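Local coordinates for SusD superfamily protein (Bacteroides thetaiotaomicron VPI-5482, PDB 3HDX) that probably binds polysaccharides at the outer membrane as part of carbohydrate uptake, at residues H275-T280 with F354-V359; S322-N327 with F335-I340. All coordinates share one frame; numbering follows the deposited sequence.

Contact 1 (H275-T280 with F354-V359); sequences HLEQLT and FGSSIV
Ser356 OG is gripped by three groups. It donates to Glu277 OE1 at 2.6 Å, entering on the carboxylate's syn lone pair, and accepts from His275 ND1 at 3.0 Å with an N-H...O angle of 155°. The serine oxygen lies close to the imidazole plane, at the ring edge. Its third partner is a water, which donates to Ser356 OG at 2.7 Å and accepts from Leu276 N, tying the loop of 354-359 to the backbone of 275-280 as well as to its side chains. The Glu277 chain is bent at chi2 (95°), a kink that brings its carboxylate back to the serine while CB stays over Phe354. That CB sits almost exactly above the ring centre, 3.4 Å from the Phe354 centroid, a close CH-pi contact; carboxylate and ring planes are only 16° apart. Gln278 CG meets the same ring near CE2, at 3.8 Å. Phe354 CB lies over a face of the His275 ring, 4.0 Å from its centroid. A leucine in place of His275 offers Ser356 OG no N-H and Phe354 CB no flat face, and would probably leave the serine hydroxyl freer to turn away from Glu277. Beyond the two segments, Phe263 meets the His275 ring and Asn33 ND2 bonds to Gln278 OE1. The contact is buried and joins parts of the chain more than seventy residues apart: a short helix is fastened to the loop that leads into strand 358-361, half of a small two-stranded antiparallel sheet with 259-261, within the predominantly helical SusD fold.

Contact 2 (S322-N327 with F335-I340); sequences SYYVQN and FSKIKI
Val325 and Phe335 form an antiparallel non-hydrogen-bonded pair with their CA atoms 4.6 Å apart, and just beyond it Ser336 N donates to Tyr324 O at 2.8 Å (N-H...O angle 137°). This is the base of a beta hairpin, and the second of its strands, 325-326 and 334-335, runs on irregularly to Ile340. Tyr324 has the largest share of the contact of any residue. The Lys337 chain leaves with CG opposite the backbone N (chi1 178°) and stays extended, which lays CD over the tyrosine ring, 3.9 Å from its centroid. From the same side of that ring Phe335 turns an edge toward it in an offset edge-to-face pair, centroids 5.7 Å apart and planes at 74°. Lys337 NZ donates to Tyr324 OH at 3.1 Å; the ammonium also makes a salt bridge to Glu427, and the hydroxyl bonds to Arg422 O, anchoring both side-chain ends around the C-terminal end of helix 409-423. Gln326 CG packs on Ser336 OG. Lys339 curls back, and its NZ, bonded also to Thr241 O, donates to Ser336 O at 3.0 Å and to a water 2.8 Å away, which lies 2.6 Å from Ser336 OG.

Contacts 1 and 2 have centres about 12 Å apart and touch directly, with the far end of 335-340 reaching the helix and loop of contact 1. Ile340 is the joint: its N lies 2.9 Å from Glu277 OE2 and its O 2.9 Å from Gly355 N, both probable hydrogen bonds. The carboxylate of Glu277 thus serves both sides, one oxygen engaged within contact 1 and the other turned to contact 2. Van der Waals contacts of carbon with carbonyl oxygen add to this, with Glu277 CG 3.4 Å from Ile338 O and Thr280 CB 3.5 Å from Phe335 O. The hairpin of contact 2 falls in sequence between the two segments of contact 1, and these direct contacts are the evidence that the two adjoin.

Contact 1 (H275-T280 with F354-V359)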
loop_
_atom_site.group_PDB
_atom_site.type_symbol
_atom_site.label_atom_id
_atom_site.label_comp_id
_atom_site.label_asym_id
_atom_site.label_seq_id
_atom_site.Cartn_x
_atom_site.Cartn_y
_atom_site.Cartn_z
ATOM N N HIS A 275 0.497 -6.075 -11.966
ATOM C CA HIS A 275 1.591 -5.091 -12.016
ATOM C C HIS A 275 1.075 -3.813 -12.662
ATOM O O HIS A 275 0.344 -3.875 -13.663
ATOM C CB HIS A 275 2.719 -5.639 -12.904
ATOM C CG HIS A 275 3.345 -6.877 -12.357
ATOM N ND1 HIS A 275 4.346 -6.852 -11.400
ATOM C CD2 HIS A 275 2.997 -8.182 -12.507
ATOM C CE1 HIS A 275 4.623 -8.097 -11.039
ATOM N NE2 HIS A 275 3.822 -8.921 -11.695
ATOM N N LEU A 276 1.458 -2.655 -12.123
ATOM C CA LEU A 276 1.024 -1.382 -12.697
ATOM C C LEU A 276 1.374 -1.279 -14.178
ATOM O O LEU A 276 0.618 -0.713 -14.962
ATOM C CB LEU A 276 1.652 -0.170 -11.983
ATOM C CG LEU A 276 1.285 1.225 -12.507
ATOM C CD1 LEU A 276 -0.243 1.474 -12.359
ATOM C CD2 LEU A 276 2.098 2.330 -11.834
ATOM N N GLU A 277 2.552 -1.780 -14.521
ATOM C CA GLU A 277 3.027 -1.779 -15.918
ATOM C C GLU A 277 2.013 -2.320 -16.932
ATOM O O GLU A 277 2.010 -1.896 -18.075
ATOM C CB GLU A 277 4.321 -2.589 -16.074
ATOM C CG GLU A 277 5.538 -2.065 -15.353
ATOM C CD GLU A 277 5.777 -2.674 -13.987
ATOM O OE1 GLU A 277 4.816 -3.026 -13.283
ATOM O OE2 GLU A 277 6.942 -2.799 -13.606
ATOM N N GLN A 278 1.180 -3.278 -16.539
ATOM C CA GLN A 278 0.117 -3.780 -17.417
ATOM C C GLN A 278 -0.813 -2.641 -17.884
ATOM O O GLN A 278 -1.260 -2.614 -19.067
ATOM C CB GLN A 278 -0.682 -4.881 -16.726
ATOM C CG GLN A 278 0.125 -6.143 -16.492
ATOM C CD GLN A 278 -0.498 -7.163 -15.524
ATOM O OE1 GLN A 278 -1.435 -6.855 -14.782
ATOM N NE2 GLN A 278 0.065 -8.403 -15.510
ATOM N N LEU A 279 -1.071 -1.698 -16.971
ATOM C CA LEU A 279 -1.908 -0.559 -17.241
ATOM C C LEU A 279 -1.180 0.642 -17.830
ATOM O O LEU A 279 -1.777 1.395 -18.583
ATOM C CB LEU A 279 -2.629 -0.112 -15.941
ATOM C CG LEU A 279 -3.610 -1.114 -15.315
ATOM C CD1 LEU A 279 -4.005 -0.662 -13.885
ATOM C CD2 LEU A 279 -4.829 -1.335 -16.209
ATOM N N THR A 280 0.103 0.826 -17.510
ATOM C CA THR A 280 0.812 2.049 -17.896
ATOM C C THR A 280 1.784 1.954 -19.044
ATOM O O THR A 280 1.954 2.946 -19.743
ATOM C CB THR A 280 1.576 2.608 -16.669
ATOM O OG1 THR A 280 2.477 1.615 -16.171
ATOM C CG2 THR A 280 0.575 3.114 -15.579
ATOM N N PHE A 354 6.213 -8.690 -16.205
ATOM C CA PHE A 354 6.760 -7.701 -15.302
ATOM C C PHE A 354 7.127 -8.307 -13.957
ATOM O O PHE A 354 6.533 -9.293 -13.546
ATOM C CB PHE A 354 5.729 -6.594 -15.113
ATOM C CG PHE A 354 5.257 -6.026 -16.401
ATOM C CD1 PHE A 354 6.151 -5.310 -17.198
ATOM C CD2 PHE A 354 3.946 -6.266 -16.879
ATOM C CE1 PHE A 354 5.745 -4.806 -18.449
ATOM C CE2 PHE A 354 3.538 -5.753 -18.105
ATOM C CZ PHE A 354 4.434 -5.030 -18.903
ATOM N N GLY A 355 8.103 -7.697 -13.289
ATOM C CA GLY A 355 8.609 -8.163 -11.996
ATOM C C GLY A 355 8.499 -7.171 -10.852
ATOM O O GLY A 355 9.088 -7.395 -9.809
ATOM N N SER A 356 7.777 -6.067 -11.048
ATOM C CA SER A 356 7.697 -5.028 -10.040
ATOM C C SER A 356 7.032 -5.454 -8.741
ATOM O O SER A 356 5.980 -6.108 -8.751
ATOM C CB SER A 356 6.925 -3.822 -10.573
ATOM O OG SER A 356 5.711 -4.201 -11.167
ATOM N N SER A 357 7.655 -5.054 -7.643
ATOM C CA SER A 357 7.099 -5.270 -6.318
ATOM C C SER A 357 6.020 -4.232 -6.048
ATOM O O SER A 357 6.089 -3.089 -6.535
ATOM C CB SER A 357 8.152 -5.064 -5.220
ATOM O OG SER A 357 9.212 -5.988 -5.260
ATOM N N ILE A 358 5.036 -4.650 -5.262
ATOM C CA ILE A 358 4.127 -3.723 -4.613
ATOM C C ILE A 358 4.915 -3.069 -3.463
ATOM O O ILE A 358 5.571 -3.771 -2.656
ATOM C CB ILE A 358 2.879 -4.437 -4.071
ATOM C CG1 ILE A 358 2.019 -4.990 -5.195
ATOM C CG2 ILE A 358 2.063 -3.487 -3.145
ATOM C CD1 ILE A 358 1.025 -6.035 -4.725
ATOM N N VAL A 359 4.896 -1.735 -3.415
ATOM C CA VAL A 359 5.527 -0.984 -2.330
ATOM C C VAL A 359 4.420 -0.284 -1.572
ATOM O O VAL A 359 3.899 0.753 -2.003
ATOM C CB VAL A 359 6.580 -0.014 -2.810
ATOM C CG1 VAL A 359 7.152 0.784 -1.611
ATOM C CG2 VAL A 359 7.694 -0.766 -3.631
HETATM O O HOH W 1 3.516 -3.085 -10.026
#

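Contact 2 (S322-N327 with F335-I340)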
loop_
_atom_site.group_PDB
_atom_site.type_symbol
_atom_site.label_atom_id
_atom_site.label_comp_id
_atom_site.label_asym_id
_atom_site.label_seq_id
_atom_site.Cartn_x
_atom_site.Cartn_y
_atom_site.Cartn_z
ATOM N N SER A 322 11.592 12.052 -18.949
ATOM C CA SER A 322 11.748 12.602 -17.625
ATOM C C SER A 322 11.782 11.353 -16.741
ATOM O O SER A 322 11.545 10.221 -17.229
ATOM C CB SER A 322 10.547 13.464 -17.275
ATOM O OG SER A 322 9.346 12.695 -17.339
ATOM N N TYR A 323 12.015 11.521 -15.442
ATOM C CA TYR A 323 12.082 10.336 -14.565
ATOM C C TYR A 323 10.748 9.591 -14.387
ATOM O O TYR A 323 10.755 8.376 -14.225
ATOM C CB TYR A 323 12.717 10.648 -13.220
ATOM C CG TYR A 323 14.224 10.653 -13.295
ATOM C CD1 TYR A 323 14.929 9.453 -13.354
ATOM C CD2 TYR A 323 14.957 11.834 -13.254
ATOM C CE1 TYR A 323 16.344 9.421 -13.415
ATOM C CE2 TYR A 323 16.370 11.811 -13.313
ATOM C CZ TYR A 323 17.044 10.609 -13.377
ATOM O OH TYR A 323 18.432 10.603 -13.437
ATOM N N TYR A 324 9.631 10.300 -14.479
ATOM C CA TYR A 324 8.308 9.660 -14.396
ATOM C C TYR A 324 7.643 9.319 -15.709
ATOM O O TYR A 324 6.796 8.426 -15.729
ATOM C CB TYR A 324 7.344 10.555 -13.627
ATOM C CG TYR A 324 7.315 10.407 -12.110
ATOM C CD1 TYR A 324 8.353 9.817 -11.378
ATOM C CD2 TYR A 324 6.215 10.909 -11.411
ATOM C CE1 TYR A 324 8.277 9.700 -10.001
ATOM C CE2 TYR A 324 6.138 10.814 -10.052
ATOM C CZ TYR A 324 7.166 10.214 -9.340
ATOM O OH TYR A 324 7.132 10.058 -7.984
ATOM N N VAL A 325 7.970 10.056 -16.777
ATOM C CA VAL A 325 7.219 9.976 -18.020
ATOM C C VAL A 325 8.134 9.951 -19.255
ATOM O O VAL A 325 9.099 10.702 -19.349
ATOM C CB VAL A 325 6.263 11.202 -18.111
ATOM C CG1 VAL A 325 5.433 11.159 -19.375
ATOM C CG2 VAL A 325 5.348 11.277 -16.872
ATOM N N GLN A 326 7.773 9.126 -20.218
ATOM C CA GLN A 326 8.463 9.025 -21.506
ATOM C C GLN A 326 7.497 9.367 -22.637
ATOM O O GLN A 326 6.282 9.494 -22.438
ATOM C CB GLN A 326 9.044 7.631 -21.698
ATOM C CG GLN A 326 10.313 7.399 -20.890
ATOM C CD GLN A 326 10.891 6.035 -21.079
ATOM O OE1 GLN A 326 10.732 5.408 -22.143
ATOM N NE2 GLN A 326 11.647 5.592 -20.095
ATOM N N ASN A 327 8.056 9.542 -23.842
ATOM C CA ASN A 327 7.254 9.858 -25.022
ATOM C C ASN A 327 6.528 11.184 -24.892
ATOM O O ASN A 327 5.355 11.327 -25.316
ATOM C CB ASN A 327 6.272 8.735 -25.386
ATOM C CG ASN A 327 6.928 7.425 -25.634
ATOM O OD1 ASN A 327 8.148 7.311 -25.716
ATOM N ND2 ASN A 327 6.097 6.408 -25.826
ATOM N N PHE A 335 3.495 6.823 -18.633
ATOM C CA PHE A 335 3.930 6.902 -17.243
ATOM C C PHE A 335 4.871 5.697 -17.030
ATOM O O PHE A 335 4.442 4.535 -16.865
ATOM C CB PHE A 335 2.727 6.881 -16.317
ATOM C CG PHE A 335 3.077 6.976 -14.877
ATOM C CD1 PHE A 335 3.411 8.210 -14.356
ATOM C CD2 PHE A 335 3.095 5.857 -14.040
ATOM C CE1 PHE A 335 3.747 8.377 -13.038
ATOM C CE2 PHE A 335 3.436 6.011 -12.674
ATOM C CZ PHE A 335 3.730 7.276 -12.188
ATOM N N SER A 336 6.160 6.013 -17.051
ATOM C CA SER A 336 7.226 5.031 -17.044
ATOM C C SER A 336 7.971 4.921 -15.717
ATOM O O SER A 336 8.980 4.222 -15.636
ATOM C CB SER A 336 8.199 5.398 -18.181
ATOM O OG SER A 336 8.711 6.704 -17.991
ATOM N N LYS A 337 7.464 5.573 -14.662
ATOM C CA LYS A 337 8.105 5.539 -13.346
ATOM C C LYS A 337 8.483 4.114 -12.918
ATOM O O LYS A 337 9.581 3.879 -12.435
ATOM C CB LYS A 337 7.170 6.154 -12.308
ATOM C CG LYS A 337 7.670 6.140 -10.897
ATOM C CD LYS A 337 6.600 6.587 -9.942
ATOM C CE LYS A 337 7.073 6.506 -8.490
ATOM N NZ LYS A 337 6.118 7.153 -7.497
ATOM N N ILE A 338 7.514 3.213 -13.040
ATOM C CA ILE A 338 7.619 1.813 -12.623
ATOM C C ILE A 338 7.728 1.004 -13.918
ATOM O O ILE A 338 6.801 0.998 -14.761
ATOM C CB ILE A 338 6.419 1.386 -11.731
ATOM C CG1 ILE A 338 6.264 2.366 -10.551
ATOM C CG2 ILE A 338 6.597 -0.077 -11.305
ATOM C CD1 ILE A 338 5.234 1.995 -9.504
ATOM N N LYS A 339 8.861 0.335 -14.081
ATOM C CA LYS A 339 9.222 -0.337 -15.363
ATOM C C LYS A 339 10.183 -1.532 -15.166
ATOM O O LYS A 339 11.323 -1.577 -15.671
ATOM C CB LYS A 339 9.762 0.714 -16.353
ATOM C CG LYS A 339 10.903 1.557 -15.842
ATOM C CD LYS A 339 11.447 2.523 -16.910
ATOM C CE LYS A 339 12.509 3.417 -16.352
ATOM N NZ LYS A 339 11.955 4.295 -15.277
ATOM N N ILE A 340 9.704 -2.492 -14.383
ATOM C CA ILE A 340 10.469 -3.698 -14.036
ATOM C C ILE A 340 10.050 -4.773 -15.060
ATOM O O ILE A 340 9.091 -5.538 -14.871
ATOM C CB ILE A 340 10.232 -4.125 -12.583
ATOM C CG1 ILE A 340 10.403 -2.947 -11.616
ATOM C CG2 ILE A 340 11.194 -5.233 -12.224
ATOM C CD1 ILE A 340 11.757 -2.179 -11.715
HETATM O O HOH W 2 10.700 6.581 -16.298
HETATM O O HOH W 3 12.737 7.037 -15.374
#